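Local atomic coordinates of 16S rRNA methylase (PDB entry 7JLZ), a protein that probably methylates N1 of A1408 in the 16S rRNA of the 30S ribosomal subunit, a modification linked to aminoglycoside resistance. Residues A[122-136]-A[201-212]. Residues are numbered along the deposited sequence; the frame is centred on the assembly and turned at random. Where two conformers were deposited one is given.
Sequences SNILKSNGICEIVLG and NRPLYQLKFKKM
The ring of Phe209 meets two partners from strand 129-135: Cys131 O sits at its edge, near the ring plane, while Ile133 reaches it obliquely, Ile133 CD1 lying 3.8 Å from Phe209 CE1. With its CG1 beside the backbone N (chi1 -61°), Ile133 brings this arm to the ring at a slant, and Phe167 of helix 156-168 packs on both residues. Leu135 O approaches the Tyr205 ring obliquely. On the other face lie two more flat groups, the Glu132 carboxylate and the Gln206 amide, their planes 77° apart. Gln206 NE2 is modelled 2.4 Å from Glu132 OE2, too close for an ordinary hydrogen bond and doubtful in detail. Glu132 OE1 has its salt bridge with Lys96; Lys208 runs side by side with Glu132, but Lys208 NZ stays 4.2 Å from Glu132 OE1, longer than a salt bridge. On the Phe209 face, Leu135 and Leu207 touch through their CD1 methyls. Between the faces, antiparallel backbone bonds pair Cys131 with Phe209, Ile133 with Leu207 and Leu135 with Tyr205. At the far end, extended Lys211 carries NZ to Ser122 O (2.9 Å) and Leu125 O (3.2 Å). This pairing seats the C-terminal strand of the Rossmann-like sheet. Its chemistry divides by face: apolar where Phe167 packs, largely polar and charged on the reverse, Ile130 and Val134 aside, where the Lys96 salt bridge, with Lys208 close by, would probably favour ionised Glu132.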
loop_
_atom_site.group_PDB
_atom_site.type_symbol
_atom_site.label_atom_id
_atom_site.label_comp_id
_atom_site.label_asym_id
_atom_site.label_seq_id
_atom_site.Cartn_x
_atom_site.Cartn_y
_atom_site.Cartn_z
ATOM N N SER A 122 11.114 -1.159 4.129
ATOM C CA SER A 122 12.319 -1.156 3.311
ATOM C C SER A 122 12.596 -2.532 2.721
ATOM O O SER A 122 13.155 -2.633 1.629
ATOM C CB SER A 122 13.511 -0.671 4.134
ATOM O OG SER A 122 14.389 0.094 3.330
ATOM N N ASN A 123 12.200 -3.600 3.416
ATOM C CA ASN A 123 12.515 -4.940 2.932
ATOM C C ASN A 123 11.560 -5.424 1.847
ATOM O O ASN A 123 11.911 -6.341 1.104
ATOM C CB ASN A 123 12.556 -5.931 4.098
ATOM C CG ASN A 123 13.851 -5.815 4.900
ATOM O OD1 ASN A 123 14.614 -4.865 4.728
ATOM N ND2 ASN A 123 14.104 -6.780 5.759
ATOM N N ILE A 124 10.363 -4.840 1.729
ATOM C CA ILE A 124 9.553 -5.127 0.555
ATOM C C ILE A 124 10.168 -4.492 -0.692
ATOM O O ILE A 124 10.101 -5.058 -1.792
ATOM C CB ILE A 124 8.111 -4.627 0.797
ATOM C CG1 ILE A 124 7.423 -5.468 1.878
ATOM C CG2 ILE A 124 7.287 -4.627 -0.510
ATOM C CD1 ILE A 124 6.085 -4.850 2.367
ATOM N N LEU A 125 10.797 -3.330 -0.540
ATOM C CA LEU A 125 11.231 -2.530 -1.676
ATOM C C LEU A 125 12.536 -3.041 -2.270
ATOM O O LEU A 125 13.433 -3.474 -1.544
ATOM C CB LEU A 125 11.426 -1.075 -1.252
ATOM C CG LEU A 125 10.152 -0.266 -1.090
ATOM C CD1 LEU A 125 10.461 1.056 -0.413
ATOM C CD2 LEU A 125 9.567 -0.049 -2.466
ATOM N N LYS A 126 12.649 -2.946 -3.596
ATOM C CA LYS A 126 13.946 -3.048 -4.250
ATOM C C LYS A 126 14.792 -1.833 -3.881
ATOM O O LYS A 126 14.267 -0.801 -3.442
ATOM C CB LYS A 126 13.784 -3.118 -5.766
ATOM C CG LYS A 126 12.987 -4.291 -6.287
ATOM C CD LYS A 126 13.048 -4.293 -7.796
ATOM C CE LYS A 126 12.489 -5.560 -8.387
ATOM N NZ LYS A 126 12.638 -5.548 -9.868
ATOM N N SER A 127 16.107 -1.938 -4.115
ATOM C CA SER A 127 17.029 -0.914 -3.626
ATOM C C SER A 127 16.641 0.480 -4.111
ATOM O O SER A 127 16.648 1.443 -3.334
ATOM C CB SER A 127 18.463 -1.260 -4.033
ATOM O OG SER A 127 18.584 -1.386 -5.438
ATOM N N ASN A 128 16.258 0.613 -5.377
ATOM C CA ASN A 128 15.870 1.919 -5.894
ATOM C C ASN A 128 14.355 2.109 -5.908
ATOM O O ASN A 128 13.832 2.844 -6.750
ATOM C CB ASN A 128 16.456 2.135 -7.287
ATOM C CG ASN A 128 16.661 3.602 -7.606
ATOM O OD1 ASN A 128 16.687 4.447 -6.707
ATOM N ND2 ASN A 128 16.813 3.914 -8.888
ATOM N N GLY A 129 13.642 1.461 -4.983
ATOM C CA GLY A 129 12.197 1.540 -4.974
ATOM C C GLY A 129 11.681 2.817 -4.346
ATOM O O GLY A 129 12.405 3.547 -3.669
ATOM N N ILE A 130 10.399 3.081 -4.598
ATOM C CA ILE A 130 9.694 4.252 -4.091
ATOM C C ILE A 130 8.572 3.785 -3.177
ATOM O O ILE A 130 7.837 2.850 -3.516
ATOM C CB ILE A 130 9.123 5.115 -5.237
ATOM C CG1 ILE A 130 10.244 5.703 -6.089
ATOM C CG2 ILE A 130 8.202 6.206 -4.686
ATOM C CD1 ILE A 130 11.390 6.259 -5.276
ATOM N N CYS A 131 8.442 4.426 -2.018
ATOM C CA CYS A 131 7.330 4.173 -1.114
ATOM C C CYS A 131 6.413 5.385 -1.119
ATOM O O CYS A 131 6.885 6.520 -1.051
ATOM C CB CYS A 131 7.822 3.892 0.306
ATOM S SG CYS A 131 6.515 3.642 1.519
ATOM N N GLU A 132 5.111 5.143 -1.236
ATOM C CA GLU A 132 4.108 6.192 -1.125
ATOM C C GLU A 132 3.214 5.848 0.056
ATOM O O GLU A 132 2.769 4.699 0.191
ATOM C CB GLU A 132 3.289 6.323 -2.415
ATOM C CG GLU A 132 2.160 7.363 -2.341
ATOM C CD GLU A 132 1.374 7.490 -3.640
ATOM O OE1 GLU A 132 1.953 7.247 -4.718
ATOM O OE2 GLU A 132 0.169 7.838 -3.579
ATOM N N ILE A 133 2.996 6.818 0.939
ATOM C CA ILE A 133 2.183 6.627 2.131
ATOM C C ILE A 133 1.065 7.651 2.083
ATOM O O ILE A 133 1.327 8.856 1.994
ATOM C CB ILE A 133 3.001 6.765 3.426
ATOM C CG1 ILE A 133 4.100 5.707 3.480
ATOM C CG2 ILE A 133 2.109 6.621 4.643
ATOM C CD1 ILE A 133 4.898 5.724 4.777
ATOM N N VAL A 134 -0.169 7.170 2.116
ATOM C CA VAL A 134 -1.349 8.022 2.154
ATOM C C VAL A 134 -1.807 8.096 3.602
ATOM O O VAL A 134 -2.045 7.063 4.235
ATOM C CB VAL A 134 -2.455 7.477 1.240
ATOM C CG1 VAL A 134 -3.745 8.294 1.402
ATOM C CG2 VAL A 134 -1.979 7.481 -0.218
ATOM N N LEU A 135 -1.915 9.316 4.130
ATOM C CA LEU A 135 -2.235 9.557 5.526
ATOM C C LEU A 135 -3.576 10.267 5.637
ATOM O O LEU A 135 -3.949 11.073 4.774
ATOM C CB LEU A 135 -1.161 10.415 6.216
ATOM C CG LEU A 135 0.199 9.776 6.499
ATOM C CD1 LEU A 135 1.145 10.766 7.177
ATOM C CD2 LEU A 135 0.004 8.560 7.367
ATOM N N GLY A 136 -4.294 9.958 6.714
ATOM C CA GLY A 136 -5.525 10.657 7.031
ATOM C C GLY A 136 -6.681 9.753 7.420
ATOM O O GLY A 136 -7.653 10.222 8.023
ATOM N N ASN A 201 -11.307 19.138 8.422
ATOM C CA ASN A 201 -11.955 19.256 7.123
ATOM C C ASN A 201 -11.709 18.016 6.269
ATOM O O ASN A 201 -11.739 18.076 5.040
ATOM C CB ASN A 201 -11.465 20.513 6.393
ATOM N N ARG A 202 -11.451 16.891 6.944
ATOM C CA ARG A 202 -11.235 15.574 6.353
ATOM C C ARG A 202 -10.130 15.542 5.289
ATOM O O ARG A 202 -10.334 14.938 4.224
ATOM C CB ARG A 202 -12.535 15.057 5.746
ATOM N N PRO A 203 -8.953 16.136 5.514
ATOM C CA PRO A 203 -7.947 16.151 4.452
ATOM C C PRO A 203 -7.159 14.856 4.418
ATOM O O PRO A 203 -6.964 14.187 5.435
ATOM C CB PRO A 203 -7.057 17.332 4.837
ATOM C CG PRO A 203 -7.073 17.299 6.325
ATOM C CD PRO A 203 -8.431 16.749 6.751
ATOM N N LEU A 204 -6.717 14.500 3.217
ATOM C CA LEU A 204 -5.846 13.350 3.018
ATOM C C LEU A 204 -4.536 13.814 2.395
ATOM O O LEU A 204 -4.514 14.762 1.600
ATOM C CB LEU A 204 -6.507 12.285 2.135
ATOM C CG LEU A 204 -7.736 11.570 2.720
ATOM C CD1 LEU A 204 -8.234 10.501 1.759
ATOM C CD2 LEU A 204 -7.430 10.956 4.092
ATOM N N TYR A 205 -3.450 13.136 2.754
ATOM C CA TYR A 205 -2.114 13.532 2.345
ATOM C C TYR A 205 -1.397 12.353 1.714
ATOM O O TYR A 205 -1.646 11.194 2.060
ATOM C CB TYR A 205 -1.287 14.049 3.525
ATOM C CG TYR A 205 -1.962 15.200 4.229
ATOM C CD1 TYR A 205 -1.821 16.499 3.762
ATOM C CD2 TYR A 205 -2.764 14.982 5.345
ATOM C CE1 TYR A 205 -2.449 17.552 4.402
ATOM C CE2 TYR A 205 -3.391 16.019 5.983
ATOM C CZ TYR A 205 -3.228 17.303 5.512
ATOM O OH TYR A 205 -3.855 18.340 6.159
ATOM N N GLN A 206 -0.520 12.680 0.778
ATOM C CA GLN A 206 0.323 11.731 0.061
ATOM C C GLN A 206 1.774 12.101 0.325
ATOM O O GLN A 206 2.161 13.251 0.143
ATOM C CB GLN A 206 0.018 11.817 -1.432
ATOM C CG GLN A 206 0.566 10.716 -2.301
ATOM C CD GLN A 206 0.208 10.947 -3.759
ATOM O OE1 GLN A 206 0.588 11.964 -4.343
ATOM N NE2 GLN A 206 -0.546 10.022 -4.347
ATOM N N LEU A 207 2.577 11.128 0.736
ATOM C CA LEU A 207 3.992 11.345 0.995
ATOM C C LEU A 207 4.750 10.288 0.218
ATOM O O LEU A 207 4.351 9.120 0.227
ATOM C CB LEU A 207 4.322 11.230 2.494
ATOM C CG LEU A 207 3.881 12.334 3.460
ATOM C CD1 LEU A 207 2.365 12.335 3.663
ATOM C CD2 LEU A 207 4.592 12.190 4.791
ATOM N N LYS A 208 5.817 10.691 -0.473
ATOM C CA LYS A 208 6.649 9.756 -1.222
ATOM C C LYS A 208 8.057 9.760 -0.657
ATOM O O LYS A 208 8.555 10.789 -0.198
ATOM C CB LYS A 208 6.698 10.093 -2.718
ATOM C CG LYS A 208 5.309 9.977 -3.357
ATOM C CD LYS A 208 5.336 10.146 -4.864
ATOM C CE LYS A 208 3.933 9.963 -5.443
ATOM N NZ LYS A 208 3.867 10.252 -6.907
ATOM N N PHE A 209 8.685 8.590 -0.700
ATOM C CA PHE A 209 10.005 8.391 -0.124
ATOM C C PHE A 209 10.837 7.532 -1.057
ATOM O O PHE A 209 10.315 6.785 -1.888
ATOM C CB PHE A 209 9.956 7.692 1.244
ATOM C CG PHE A 209 8.975 8.297 2.217
ATOM C CD1 PHE A 209 7.625 7.981 2.158
ATOM C CD2 PHE A 209 9.416 9.151 3.210
ATOM C CE1 PHE A 209 6.735 8.525 3.057
ATOM C CE2 PHE A 209 8.534 9.690 4.111
ATOM C CZ PHE A 209 7.189 9.377 4.031
ATOM N N LYS A 210 12.148 7.648 -0.899
ATOM C CA LYS A 210 13.067 6.634 -1.390
ATOM C C LYS A 210 13.856 6.090 -0.207
ATOM O O LYS A 210 13.803 6.617 0.904
ATOM C CB LYS A 210 13.990 7.196 -2.477
ATOM C CG LYS A 210 14.702 8.468 -2.098
ATOM C CD LYS A 210 15.645 8.901 -3.219
ATOM C CE LYS A 210 16.320 10.227 -2.915
ATOM N NZ LYS A 210 17.285 10.606 -3.996
ATOM N N LYS A 211 14.560 4.988 -0.434
ATOM C CA LYS A 211 15.366 4.420 0.637
ATOM C C LYS A 211 16.529 5.333 0.992
ATOM O O LYS A 211 17.114 6.005 0.134
ATOM C CB LYS A 211 15.909 3.061 0.238
ATOM C CG LYS A 211 14.872 2.005 0.099
ATOM C CD LYS A 211 15.590 0.689 -0.093
ATOM C CE LYS A 211 14.649 -0.464 -0.010
ATOM N NZ LYS A 211 15.443 -1.706 0.197
ATOM N N MET A 212 16.877 5.345 2.270
ATOM C CA MET A 212 18.017 6.135 2.698
ATOM C C MET A 212 19.310 5.393 2.385
ATOM O O MET A 212 19.299 4.183 2.184
ATOM C CB MET A 212 17.930 6.442 4.182
ATOM C CG MET A 212 16.787 7.343 4.541
ATOM S SD MET A 212 16.816 7.644 6.302
ATOM C CE MET A 212 18.372 8.517 6.461
HETATM O O HOH W 1 14.781 3.680 -2.856
#